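Local coordinates for tail spike protein gp49 (Pseudomonas phage LKA1, PDB 4RU4), which probably serves the phage as a trimeric tailspike lyase that degrades the O-specific polysaccharide of its Pseudomonas host during entry, at residues B[116-121]-B[147-152]; B[122-127]-B[132-137]; B[156-161]-B[307-312]; B[252-257]-B[273-278]. All coordinates share one frame; numbering follows the deposited sequence. Where two conformers were deposited one is given.

Contact 1. Residues B[116-121]-B[147-152]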
loop_
_atom_site.group_PDB
_atom_site.type_symbol
_atom_site.label_atom_id
_atom_site.label_comp_id
_atom_site.label_asym_id
_atom_site.label_seq_id
_atom_site.Cartn_x
_atom_site.Cartn_y
_atom_site.Cartn_z
ATOM N N GLY B 116 26.474 19.373 8.561
ATOM C CA GLY B 116 26.101 20.101 9.765
ATOM C C GLY B 116 26.977 19.653 10.923
ATOM O O GLY B 116 28.003 19.013 10.714
ATOM N N SER B 117 26.564 19.984 12.142
ATOM C CA SER B 117 27.388 19.712 13.309
ATOM C C SER B 117 26.636 18.991 14.410
ATOM O O SER B 117 25.432 19.176 14.579
ATOM C CB SER B 117 27.957 21.017 13.876
ATOM O OG SER B 117 28.436 21.834 12.832
ATOM N N LEU B 118 27.369 18.177 15.160
ATOM C CA LEU B 118 26.849 17.580 16.383
ATOM C C LEU B 118 27.517 18.338 17.521
ATOM O O LEU B 118 28.742 18.313 17.646
ATOM C CB LEU B 118 27.233 16.099 16.460
ATOM C CG LEU B 118 26.684 15.086 15.443
ATOM C CD1 LEU B 118 26.763 13.662 16.018
ATOM C CD2 LEU B 118 25.273 15.401 15.022
ATOM N N VAL B 119 26.712 19.020 18.336
ATOM C CA VAL B 119 27.229 19.875 19.391
ATOM C C VAL B 119 26.844 19.270 20.724
ATOM O O VAL B 119 25.658 19.014 20.976
ATOM C CB VAL B 119 26.640 21.310 19.272
ATOM C CG1 VAL B 119 27.156 22.205 20.406
ATOM C CG2 VAL B 119 26.992 21.914 17.907
ATOM N N ALA B 120 27.844 19.034 21.572
ATOM C CA ALA B 120 27.654 18.336 22.841
ATOM C C ALA B 120 26.586 19.016 23.685
ATOM O O ALA B 120 26.588 20.228 23.802
ATOM C CB ALA B 120 28.985 18.263 23.634
ATOM N N LEU B 121 25.688 18.214 24.254
ATOM C CA LEU B 121 24.685 18.668 25.224
ATOM C C LEU B 121 25.095 18.075 26.565
ATOM O O LEU B 121 25.919 17.163 26.593
ATOM C CB LEU B 121 23.293 18.135 24.832
ATOM C CG LEU B 121 22.576 18.853 23.679
ATOM C CD1 LEU B 121 21.446 17.979 23.078
ATOM C CD2 LEU B 121 22.021 20.195 24.169
ATOM N N VAL B 147 16.364 19.065 17.463
ATOM C CA VAL B 147 16.672 17.634 17.291
ATOM C C VAL B 147 17.988 17.287 17.946
ATOM O O VAL B 147 18.976 18.019 17.812
ATOM C CB VAL B 147 16.700 17.248 15.790
ATOM C CG1 VAL B 147 17.172 15.797 15.576
ATOM C CG2 VAL B 147 15.310 17.476 15.190
ATOM N N PHE B 148 17.996 16.197 18.699
ATOM C CA PHE B 148 19.241 15.721 19.280
ATOM C C PHE B 148 19.391 14.226 19.107
ATOM O O PHE B 148 18.408 13.519 18.858
ATOM C CB PHE B 148 19.396 16.156 20.750
ATOM C CG PHE B 148 18.356 15.576 21.707
ATOM C CD1 PHE B 148 18.580 14.365 22.338
ATOM C CD2 PHE B 148 17.204 16.296 22.030
ATOM C CE1 PHE B 148 17.675 13.853 23.238
ATOM C CE2 PHE B 148 16.276 15.786 22.921
ATOM C CZ PHE B 148 16.516 14.560 23.536
ATOM N N ILE B 149 20.634 13.770 19.224
ATOM C CA ILE B 149 20.976 12.365 19.127
ATOM C C ILE B 149 21.503 11.876 20.470
ATOM O O ILE B 149 22.426 12.467 21.052
ATOM C CB ILE B 149 22.111 12.146 18.106
ATOM C CG1 ILE B 149 21.643 12.490 16.697
ATOM C CG2 ILE B 149 22.595 10.670 18.156
ATOM C CD1 ILE B 149 22.797 12.618 15.683
ATOM N N ILE B 150 20.893 10.812 20.980
ATOM C CA ILE B 150 21.485 10.061 22.077
ATOM C C ILE B 150 22.418 9.045 21.437
ATOM O O ILE B 150 21.998 8.320 20.528
ATOM C CB ILE B 150 20.386 9.322 22.846
ATOM C CG1 ILE B 150 19.362 10.339 23.392
ATOM C CG2 ILE B 150 20.991 8.403 23.936
ATOM C CD1 ILE B 150 18.126 9.703 24.049
ATOM N N TYR B 151 23.676 8.986 21.887
ATOM C CA TYR B 151 24.668 8.104 21.263
ATOM C C TYR B 151 25.437 7.296 22.287
ATOM O O TYR B 151 25.949 7.847 23.260
ATOM C CB TYR B 151 25.658 8.938 20.452
ATOM C CG TYR B 151 26.863 8.189 19.923
ATOM C CD1 TYR B 151 26.710 7.147 19.007
ATOM C CD2 TYR B 151 28.157 8.562 20.298
ATOM C CE1 TYR B 151 27.805 6.458 18.515
ATOM C CE2 TYR B 151 29.273 7.888 19.793
ATOM C CZ TYR B 151 29.088 6.846 18.904
ATOM O OH TYR B 151 30.164 6.172 18.402
ATOM N N ASN B 152 25.529 5.996 22.049
ATOM C CA ASN B 152 26.344 5.115 22.880
ATOM C C ASN B 152 27.634 4.748 22.138
ATOM O O ASN B 152 27.592 3.999 21.166
ATOM C CB ASN B 152 25.549 3.860 23.227
ATOM C CG ASN B 152 26.279 2.970 24.228
ATOM O OD1 ASN B 152 27.499 3.031 24.340
ATOM N ND2 ASN B 152 25.529 2.143 24.958
#

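Contact 2. Residues B[122-127]-B[132-137]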
loop_
_atom_site.group_PDB
_atom_site.type_symbol
_atom_site.label_atom_id
_atom_site.label_comp_id
_atom_site.label_asym_id
_atom_site.label_seq_id
_atom_site.Cartn_x
_atom_site.Cartn_y
_atom_site.Cartn_z
ATOM N N PRO B 122 24.509 18.554 27.678
ATOM C CA PRO B 122 24.823 17.854 28.936
ATOM C C PRO B 122 24.382 16.375 28.912
ATOM O O PRO B 122 23.551 15.968 28.075
ATOM C CB PRO B 122 24.009 18.629 29.986
ATOM C CG PRO B 122 23.696 19.967 29.362
ATOM C CD PRO B 122 23.541 19.653 27.882
ATOM N N ASN B 123 24.948 15.584 29.825
ATOM C CA ASN B 123 24.564 14.186 29.997
ATOM C C ASN B 123 23.149 14.038 30.547
ATOM O O ASN B 123 22.555 14.999 31.043
ATOM C CB ASN B 123 25.570 13.466 30.911
ATOM C CG ASN B 123 26.959 13.376 30.284
ATOM O OD1 ASN B 123 27.097 13.268 29.056
ATOM N ND2 ASN B 123 27.999 13.448 31.120
ATOM N N ILE B 124 22.613 12.821 30.465
ATOM C CA ILE B 124 21.262 12.553 30.930
ATOM C C ILE B 124 21.228 11.406 31.952
ATOM O O ILE B 124 22.147 10.583 31.987
ATOM C CB ILE B 124 20.323 12.208 29.737
ATOM C CG1 ILE B 124 20.773 10.919 29.031
ATOM C CG2 ILE B 124 20.277 13.371 28.722
ATOM C CD1 ILE B 124 19.696 10.362 28.026
ATOM N N SER B 125 20.170 11.367 32.778
ATOM C CA SER B 125 19.885 10.219 33.638
ATOM C C SER B 125 19.505 9.030 32.773
ATOM O O SER B 125 19.034 9.203 31.650
ATOM C CB SER B 125 18.670 10.488 34.523
ATOM O OG SER B 125 18.863 11.620 35.312
ATOM N N SER B 126 19.666 7.829 33.315
ATOM C CA SER B 126 19.143 6.618 32.678
ATOM C C SER B 126 17.655 6.741 32.349
ATOM O O SER B 126 16.883 7.348 33.098
ATOM C CB SER B 126 19.417 5.413 33.592
ATOM O OG SER B 126 20.819 5.279 33.756
ATOM N N VAL B 127 17.249 6.166 31.222
ATOM C CA VAL B 127 15.884 6.296 30.748
ATOM C C VAL B 127 15.407 4.945 30.165
ATOM O O VAL B 127 16.215 4.169 29.613
ATOM C CB VAL B 127 15.773 7.466 29.729
ATOM C CG1 VAL B 127 16.637 7.201 28.475
ATOM C CG2 VAL B 127 14.312 7.756 29.359
ATOM N N LEU B 132 9.067 9.288 27.106
ATOM C CA LEU B 132 9.060 10.525 26.338
ATOM C C LEU B 132 9.585 11.669 27.184
ATOM O O LEU B 132 9.276 12.833 26.926
ATOM C CB LEU B 132 7.672 10.862 25.781
ATOM C CG LEU B 132 7.194 9.926 24.677
ATOM C CD1 LEU B 132 6.329 8.842 25.313
ATOM C CD2 LEU B 132 6.448 10.642 23.548
ATOM N N THR B 133 10.386 11.328 28.191
ATOM C CA THR B 133 10.956 12.329 29.090
ATOM C C THR B 133 12.438 12.087 29.355
ATOM O O THR B 133 12.849 10.989 29.732
ATOM C CB THR B 133 10.226 12.337 30.441
ATOM O OG1 THR B 133 8.821 12.470 30.209
ATOM C CG2 THR B 133 10.710 13.504 31.294
ATOM N N ILE B 134 13.228 13.140 29.184
ATOM C CA ILE B 134 14.663 13.063 29.329
ATOM C C ILE B 134 15.115 14.097 30.355
ATOM O O ILE B 134 14.749 15.280 30.256
ATOM C CB ILE B 134 15.371 13.417 27.977
ATOM C CG1 ILE B 134 14.868 12.532 26.834
ATOM C CG2 ILE B 134 16.871 13.306 28.120
ATOM C CD1 ILE B 134 15.147 11.055 27.023
ATOM N N ASP B 135 15.924 13.647 31.315
ATOM C CA ASP B 135 16.444 14.500 32.379
ATOM C C ASP B 135 17.934 14.808 32.185
ATOM O O ASP B 135 18.786 13.929 32.363
ATOM C CB ASP B 135 16.247 13.826 33.749
ATOM C CG ASP B 135 14.784 13.638 34.104
ATOM O OD1 ASP B 135 13.956 14.505 33.734
ATOM O OD2 ASP B 135 14.461 12.616 34.753
ATOM N N PHE B 136 18.239 16.062 31.848
ATOM C CA PHE B 136 19.604 16.495 31.604
ATOM C C PHE B 136 20.288 16.906 32.896
ATOM O O PHE B 136 19.644 17.431 33.813
ATOM C CB PHE B 136 19.610 17.658 30.614
ATOM C CG PHE B 136 19.418 17.222 29.183
ATOM C CD1 PHE B 136 18.145 17.103 28.645
ATOM C CD2 PHE B 136 20.509 16.926 28.389
ATOM C CE1 PHE B 136 17.963 16.709 27.314
ATOM C CE2 PHE B 136 20.337 16.516 27.061
ATOM C CZ PHE B 136 19.045 16.396 26.538
ATOM N N ALA B 137 21.594 16.659 32.963
ATOM C CA ALA B 137 22.372 16.951 34.159
ATOM C C ALA B 137 22.425 18.439 34.479
ATOM O O ALA B 137 22.630 18.818 35.625
ATOM C CB ALA B 137 23.781 16.396 34.020
HETATM O O HOH W 1 16.764 10.929 31.352
HETATM O O HOH W 2 20.543 14.088 34.691
HETATM O O HOH W 3 16.804 12.122 36.750
#

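Contact 3. Residues B[156-161]-B[307-312]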
loop_
_atom_site.group_PDB
_atom_site.type_symbol
_atom_site.label_atom_id
_atom_site.label_comp_id
_atom_site.label_asym_id
_atom_site.label_seq_id
_atom_site.Cartn_x
_atom_site.Cartn_y
_atom_site.Cartn_z
ATOM N N SER B 156 29.116 -2.164 19.199
ATOM C CA SER B 156 28.045 -3.157 19.137
ATOM C C SER B 156 26.976 -2.966 20.193
ATOM O O SER B 156 26.255 -3.914 20.534
ATOM C CB SER B 156 28.600 -4.589 19.219
ATOM O OG SER B 156 29.245 -4.922 18.004
ATOM N N SER B 157 26.835 -1.742 20.680
ATOM C CA SER B 157 25.820 -1.476 21.688
ATOM C C SER B 157 24.365 -1.668 21.162
ATOM O O SER B 157 23.455 -1.903 21.956
ATOM C CB SER B 157 26.040 -0.128 22.383
ATOM O OG SER B 157 26.253 0.942 21.468
ATOM N N PHE B 158 24.147 -1.610 19.847
ATOM C CA PHE B 158 22.829 -2.002 19.321
ATOM C C PHE B 158 22.797 -3.501 18.877
ATOM O O PHE B 158 21.878 -4.261 19.214
ATOM C CB PHE B 158 22.418 -1.105 18.138
ATOM C CG PHE B 158 21.135 -1.558 17.439
ATOM C CD1 PHE B 158 19.892 -1.298 18.002
ATOM C CD2 PHE B 158 21.186 -2.241 16.231
ATOM C CE1 PHE B 158 18.693 -1.726 17.359
ATOM C CE2 PHE B 158 20.014 -2.677 15.593
ATOM C CZ PHE B 158 18.773 -2.408 16.157
ATOM N N SER B 159 23.780 -3.895 18.084
ATOM C CA SER B 159 23.876 -5.280 17.593
ATOM C C SER B 159 25.304 -5.817 17.605
ATOM O O SER B 159 26.257 -5.109 17.240
ATOM C CB SER B 159 23.297 -5.375 16.174
ATOM O OG SER B 159 23.597 -6.628 15.601
ATOM N N GLY B 160 25.462 -7.081 17.999
ATOM C CA GLY B 160 26.771 -7.678 18.048
ATOM C C GLY B 160 27.293 -8.088 16.678
ATOM O O GLY B 160 28.447 -8.499 16.565
ATOM N N PHE B 161 26.454 -8.002 15.643
ATOM C CA PHE B 161 26.864 -8.500 14.326
ATOM C C PHE B 161 28.018 -7.673 13.732
ATOM O O PHE B 161 28.836 -8.205 12.992
ATOM C CB PHE B 161 25.669 -8.572 13.359
ATOM C CG PHE B 161 24.795 -9.809 13.543
ATOM C CD1 PHE B 161 25.179 -11.033 12.992
ATOM C CD2 PHE B 161 23.600 -9.745 14.247
ATOM C CE1 PHE B 161 24.386 -12.162 13.137
ATOM C CE2 PHE B 161 22.774 -10.891 14.397
ATOM C CZ PHE B 161 23.187 -12.096 13.844
ATOM N N PRO B 307 21.404 3.563 15.154
ATOM C CA PRO B 307 20.646 2.719 14.233
ATOM C C PRO B 307 19.762 3.514 13.266
ATOM O O PRO B 307 19.361 4.641 13.529
ATOM C CB PRO B 307 19.760 1.887 15.175
ATOM C CG PRO B 307 20.613 1.777 16.452
ATOM C CD PRO B 307 21.141 3.180 16.569
ATOM N N VAL B 308 19.459 2.888 12.145
ATOM C CA VAL B 308 18.685 3.520 11.113
ATOM C C VAL B 308 17.225 3.204 11.427
ATOM O O VAL B 308 16.856 2.022 11.461
ATOM C CB VAL B 308 19.060 2.901 9.755
ATOM C CG1 VAL B 308 18.110 3.409 8.661
ATOM C CG2 VAL B 308 20.520 3.190 9.435
ATOM N N ARG B 309 16.392 4.229 11.640
ATOM C CA ARG B 309 15.008 3.977 12.078
ATOM C C ARG B 309 13.958 4.820 11.378
ATOM O O ARG B 309 14.193 5.985 11.113
ATOM C CB ARG B 309 14.877 4.216 13.588
ATOM C CG ARG B 309 15.651 3.199 14.445
ATOM C CD ARG B 309 15.132 3.269 15.866
ATOM N NE ARG B 309 15.741 2.307 16.796
ATOM C CZ ARG B 309 16.843 2.532 17.505
ATOM N NH1 ARG B 309 17.520 3.682 17.395
ATOM N NH2 ARG B 309 17.268 1.606 18.352
ATOM N N ASN B 310 12.783 4.230 11.151
ATOM C CA ASN B 310 11.653 4.912 10.490
ATOM C C ASN B 310 12.080 5.521 9.173
ATOM O O ASN B 310 11.650 6.612 8.808
ATOM C CB ASN B 310 10.957 5.967 11.382
ATOM C CG ASN B 310 9.603 6.436 10.799
ATOM O OD1 ASN B 310 8.855 5.645 10.219
ATOM N ND2 ASN B 310 9.328 7.740 10.895
ATOM N N VAL B 311 12.922 4.797 8.440
ATOM C CA VAL B 311 13.274 5.217 7.084
ATOM C C VAL B 311 12.463 4.356 6.122
ATOM O O VAL B 311 12.446 3.123 6.220
ATOM C CB VAL B 311 14.807 5.161 6.807
ATOM C CG1 VAL B 311 15.112 5.674 5.396
ATOM C CG2 VAL B 311 15.589 5.979 7.875
ATOM N N ARG B 312 11.732 5.027 5.232
ATOM C CA ARG B 312 10.727 4.368 4.419
ATOM C C ARG B 312 11.033 4.558 2.932
ATOM O O ARG B 312 11.129 5.686 2.467
ATOM C CB ARG B 312 9.346 4.940 4.770
ATOM C CG ARG B 312 9.095 4.983 6.265
ATOM C CD ARG B 312 8.881 3.547 6.809
ATOM N NE ARG B 312 8.628 3.582 8.249
ATOM C CZ ARG B 312 8.357 2.499 8.984
ATOM N NH1 ARG B 312 8.313 1.296 8.417
ATOM N NH2 ARG B 312 8.121 2.623 10.284
#

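Contact 4. Residues B[252-257]-B[273-278]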
loop_
_atom_site.group_PDB
_atom_site.type_symbol
_atom_site.label_atom_id
_atom_site.label_comp_id
_atom_site.label_asym_id
_atom_site.label_seq_id
_atom_site.Cartn_x
_atom_site.Cartn_y
_atom_site.Cartn_z
ATOM N N TYR B 252 18.276 13.580 9.992
ATOM C CA TYR B 252 16.934 13.382 10.539
ATOM C C TYR B 252 15.969 13.829 9.463
ATOM O O TYR B 252 16.077 14.969 8.991
ATOM C CB TYR B 252 16.752 14.268 11.763
ATOM C CG TYR B 252 15.459 14.024 12.520
ATOM C CD1 TYR B 252 15.227 12.808 13.150
ATOM C CD2 TYR B 252 14.476 15.015 12.598
ATOM C CE1 TYR B 252 14.042 12.581 13.858
ATOM C CE2 TYR B 252 13.301 14.808 13.304
ATOM C CZ TYR B 252 13.089 13.584 13.939
ATOM O OH TYR B 252 11.908 13.369 14.634
ATOM N N ASP B 253 15.067 12.936 9.044
ATOM C CA ASP B 253 14.039 13.268 8.050
ATOM C C ASP B 253 14.647 13.691 6.697
ATOM O O ASP B 253 14.175 14.638 6.053
ATOM C CB ASP B 253 13.081 14.354 8.592
ATOM C CG ASP B 253 11.985 14.741 7.582
ATOM O OD1 ASP B 253 11.434 13.825 6.952
ATOM O OD2 ASP B 253 11.694 15.958 7.407
ATOM N N ALA B 254 15.704 13.005 6.272
ATOM C CA ALA B 254 16.224 13.225 4.926
ATOM C C ALA B 254 15.209 12.676 3.932
ATOM O O ALA B 254 14.769 11.538 4.068
ATOM C CB ALA B 254 17.551 12.514 4.751
ATOM N N LYS B 255 14.841 13.467 2.921
ATOM C CA LYS B 255 13.952 12.949 1.881
ATOM C C LYS B 255 14.558 13.155 0.495
ATOM O O LYS B 255 14.919 14.281 0.140
ATOM C CB LYS B 255 12.580 13.615 1.952
ATOM C CG LYS B 255 11.732 13.180 3.162
ATOM C CD LYS B 255 10.300 13.711 3.071
ATOM C CE LYS B 255 9.436 13.100 4.160
ATOM N NZ LYS B 255 9.050 14.108 5.155
ATOM N N ILE B 256 14.649 12.078 -0.285
ATOM C CA ILE B 256 14.982 12.206 -1.700
ATOM C C ILE B 256 13.776 11.755 -2.510
ATOM O O ILE B 256 13.245 10.658 -2.281
ATOM C CB ILE B 256 16.221 11.428 -2.113
ATOM C CG1 ILE B 256 16.432 11.537 -3.641
ATOM C CG2 ILE B 256 16.142 9.931 -1.704
ATOM C CD1 ILE B 256 17.874 11.222 -4.055
ATOM N N THR B 257 13.338 12.597 -3.445
ATOM C CA THR B 257 12.081 12.333 -4.172
ATOM C C THR B 257 12.258 12.547 -5.685
ATOM O O THR B 257 13.064 13.387 -6.116
ATOM C CB THR B 257 10.958 13.276 -3.684
ATOM O OG1 THR B 257 11.451 14.633 -3.686
ATOM C CG2 THR B 257 10.522 12.899 -2.252
ATOM N N ILE B 273 21.444 4.931 -3.482
ATOM C CA ILE B 273 21.153 5.848 -2.370
ATOM C C ILE B 273 21.390 5.084 -1.071
ATOM O O ILE B 273 20.877 3.969 -0.900
ATOM C CB ILE B 273 19.666 6.278 -2.380
ATOM C CG1 ILE B 273 19.291 6.887 -3.720
ATOM C CG2 ILE B 273 19.368 7.299 -1.268
ATOM C CD1 ILE B 273 17.726 6.900 -4.014
ATOM N N ILE B 274 22.168 5.659 -0.162
ATOM C CA ILE B 274 22.376 5.025 1.126
ATOM C C ILE B 274 22.044 5.974 2.274
ATOM O O ILE B 274 22.430 7.167 2.277
ATOM C CB ILE B 274 23.798 4.407 1.298
ATOM C CG1 ILE B 274 23.965 3.905 2.745
ATOM C CG2 ILE B 274 24.893 5.423 0.919
ATOM C CD1 ILE B 274 24.935 2.818 2.922
ATOM N N PHE B 275 21.299 5.435 3.234
ATOM C CA PHE B 275 20.955 6.167 4.455
ATOM C C PHE B 275 21.801 5.566 5.562
ATOM O O PHE B 275 21.528 4.442 5.991
ATOM C CB PHE B 275 19.458 6.018 4.794
ATOM C CG PHE B 275 18.520 6.711 3.810
ATOM C CD1 PHE B 275 18.140 6.086 2.635
ATOM C CD2 PHE B 275 18.004 7.969 4.074
ATOM C CE1 PHE B 275 17.276 6.714 1.728
ATOM C CE2 PHE B 275 17.133 8.599 3.177
ATOM C CZ PHE B 275 16.787 7.952 1.990
ATOM N N GLY B 276 22.845 6.283 5.988
ATOM C CA GLY B 276 23.726 5.798 7.038
ATOM C C GLY B 276 23.367 6.494 8.337
ATOM O O GLY B 276 23.355 7.736 8.402
ATOM N N ASN B 277 23.034 5.715 9.357
ATOM C CA ASN B 277 22.748 6.296 10.676
ATOM C C ASN B 277 21.682 7.402 10.617
ATOM O O ASN B 277 21.850 8.468 11.202
ATOM C CB ASN B 277 24.065 6.813 11.288
ATOM C CG ASN B 277 25.182 5.749 11.263
ATOM O OD1 ASN B 277 26.244 5.970 10.677
ATOM N ND2 ASN B 277 24.945 4.589 11.927
ATOM N N CYS B 278 20.590 7.151 9.891
ATOM C CA CYS B 278 19.576 8.169 9.677
ATOM C C CYS B 278 18.281 7.780 10.368
ATOM O O CYS B 278 18.028 6.588 10.611
ATOM C CB CYS B 278 19.276 8.354 8.185
ATOM S SG CYS B 278 20.558 9.205 7.201
#

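Contact 1. Residues B[116-121]-B[147-152]
Two separate pairs of apolar side chains join residues 116-121 to 147-152: L118 with I149, and L121 with F148. The backbones stay apart, the nearest CA atoms being those of L118 and I149 at 8.3 Å, so side chains alone bridge the gap.

Among the aliphatic contacts, the end of L118 meets the end of I149 with the two side chains at about a right angle. The delta methyl CD1 of I149 touches both branches of the leucine, CD2 of L118 at 3.8 Å and CD1 of L118 at 4.1 Å.

The aliphatic-aromatic contact is made near the root of the phenylalanine. CD1 of L121 lies 3.6 Å from CB of F148 and 4.1 Å from CG of F148, meeting the ring obliquely. With chi1 at 64°, CG of F148 sits between its backbone N and carbonyl carbon, and the far end of the ring leads away from L121.

Strand 197-202 lies between the two strands, antiparallel to both, with backbone hydrogen bonds I198 to L121 and V201 to V147; I198 packs on L121 and F148. On the other side of strand 147-151, F170, C171 and V173 of strand 168-177 touch V147, F148 and I149.

Contact 2. Residues B[122-127]-B[132-137]
The backbone oxygen of D135 takes two donors: the amide N of S125 at 2.9 Å, nearly along the C=O axis, and a water that also bonds to OG of S125. The shorter backbone bond runs the other way, from N of A137 to O of N123 at 2.7 Å, with the donor tilted 21° from the carbonyl plane. Together these bonds bracket I124 and F136, whose CA atoms are 4.3 Å apart in a single beta bridge. Two further waters join S125 to D135: one links O of S125 to N of D135, the other OG of S125 to OD2 of D135.

Beneath this polar layer, the branch methyl CG2 of I124 lies over one face of the F136 ring, 3.7 Å from its centroid and 19° off the normal, a CH-pi contact. The same methyl presses on CG2 of I134 at 3.5 Å, tighter than usual for two carbons. Its place follows from chi1 of 63°, which sets CG1 between the backbone N and carbonyl carbon and CG2 beside the N. At the ring edge, O of P122 comes to 3.2 Å from CD2 of F136.

Strand 133-135 pairs antiparallel with 180-183, and I198 packs on both I124 and F136. The arrangement is a chain reversal within the Ig-like domain, four residues separating the segments, with I124 and F136 as a non-hydrogen-bonded antiparallel pair.

Contact 3. Residues B[156-161]-B[307-312]
F158 receives CG of P307 over one face of its ring, while R309 approaches the same phenylalanine obliquely with its guanidinium plane almost perpendicular, 89° from the ring plane. The proline contact is the closer. CG of P307 stands 3.4 Å above the ring plane, offset toward the rim, and meets CG of F158 at 3.5 Å. Measured to the centroid of the F158 ring, CG of P307 is 3.8 Å away and 27° off the normal, which qualifies as a CH-pi contact. The ring is delivered there by chi1 of 173°, which extends the phenylalanine opposite its backbone N.

R309 runs extended from CG to NE and brings NH2 to 3.8 Å from CE1 of F158. The perpendicular planes exclude a parallel stack. Within its own segment, one face of the guanidinium lies against P307, with CB of P307 3.6 Å above the plane. The polar end of R309 has other partners: NH1 bonds to O of G168, and NE forms a salt bridge with E336.

On the F158 side, N of F161 bonds to OG of S159 at 3.2 Å, closing an ST turn just after the aromatic residue. At the far end of the other segment, OD1 of N310 hydrogen-bonds to OG1 of T344 of the second subunit, and R312 packs on that same residue. The contact thus places a loop of the Ig-like domain against a turn of the pectin lyase-like parallel beta-helix, with a proline-aromatic CH-pi pair and a neighbouring arginine at the interdomain seam.

Contact 4. Residues B[252-257]-B[273-278]
I256 and I273 reach toward each other tip to tip, with CG2 of I256 4.1 Å from CD1 of I273. In I256 the longer branch is extended, CG1 lying opposite the backbone N at chi1 176°, and CG2 takes the position between the N and the carbonyl carbon; this shorter branch makes the contact. In I273, chi1 of -55° puts CG1 opposite the carbonyl carbon, and the delta methyl at its end meets the neighbour.

CZ of F275 lies 4.2 Å from CG2 of I256, an oblique approach, with CE2 of F275 equally far from CB of A254. The carbonyl O of A254 sits near the ring plane at the edge, 3.9 Å from CE2 of F275. F248 of strand 247-249, which pairs in parallel with 271-276, packs on A254 and I256, and its ring plane is about 25° from that of F275.

Turned away from F275, K255 NZ takes the syn lone pair of D253 OD1 in a salt bridge of 3.0 Å, and D253 OD2 makes another with R232. The chemistry separates accordingly: apolar groups pack inward across the beta-helix, and the charges face the second subunit, whose K287 and N285 pack on D253 and K255.

How the contacts relate
From the N terminus, strand 113-120 leaves the beta-helix side and enters the Ig-like domain, where contact 1 closes the loop 116-152. Contact 2 is nested inside that loop and touches it, L121 packing on F136 and F148 on I134. The chain then soon reaches residues 156-161, which open the long loop closed by contact 3 at 307-312. Contact 4 is nested within this second loop, inside the pectin lyase-like part; a probable hydrogen bond from N of R309 to O of C278 joins contacts 3 and 4. V147, in a segment of contact 1, packs on Y252 of contact 4, and contact 3 ties the Ig-like domain to the beta-helix coils.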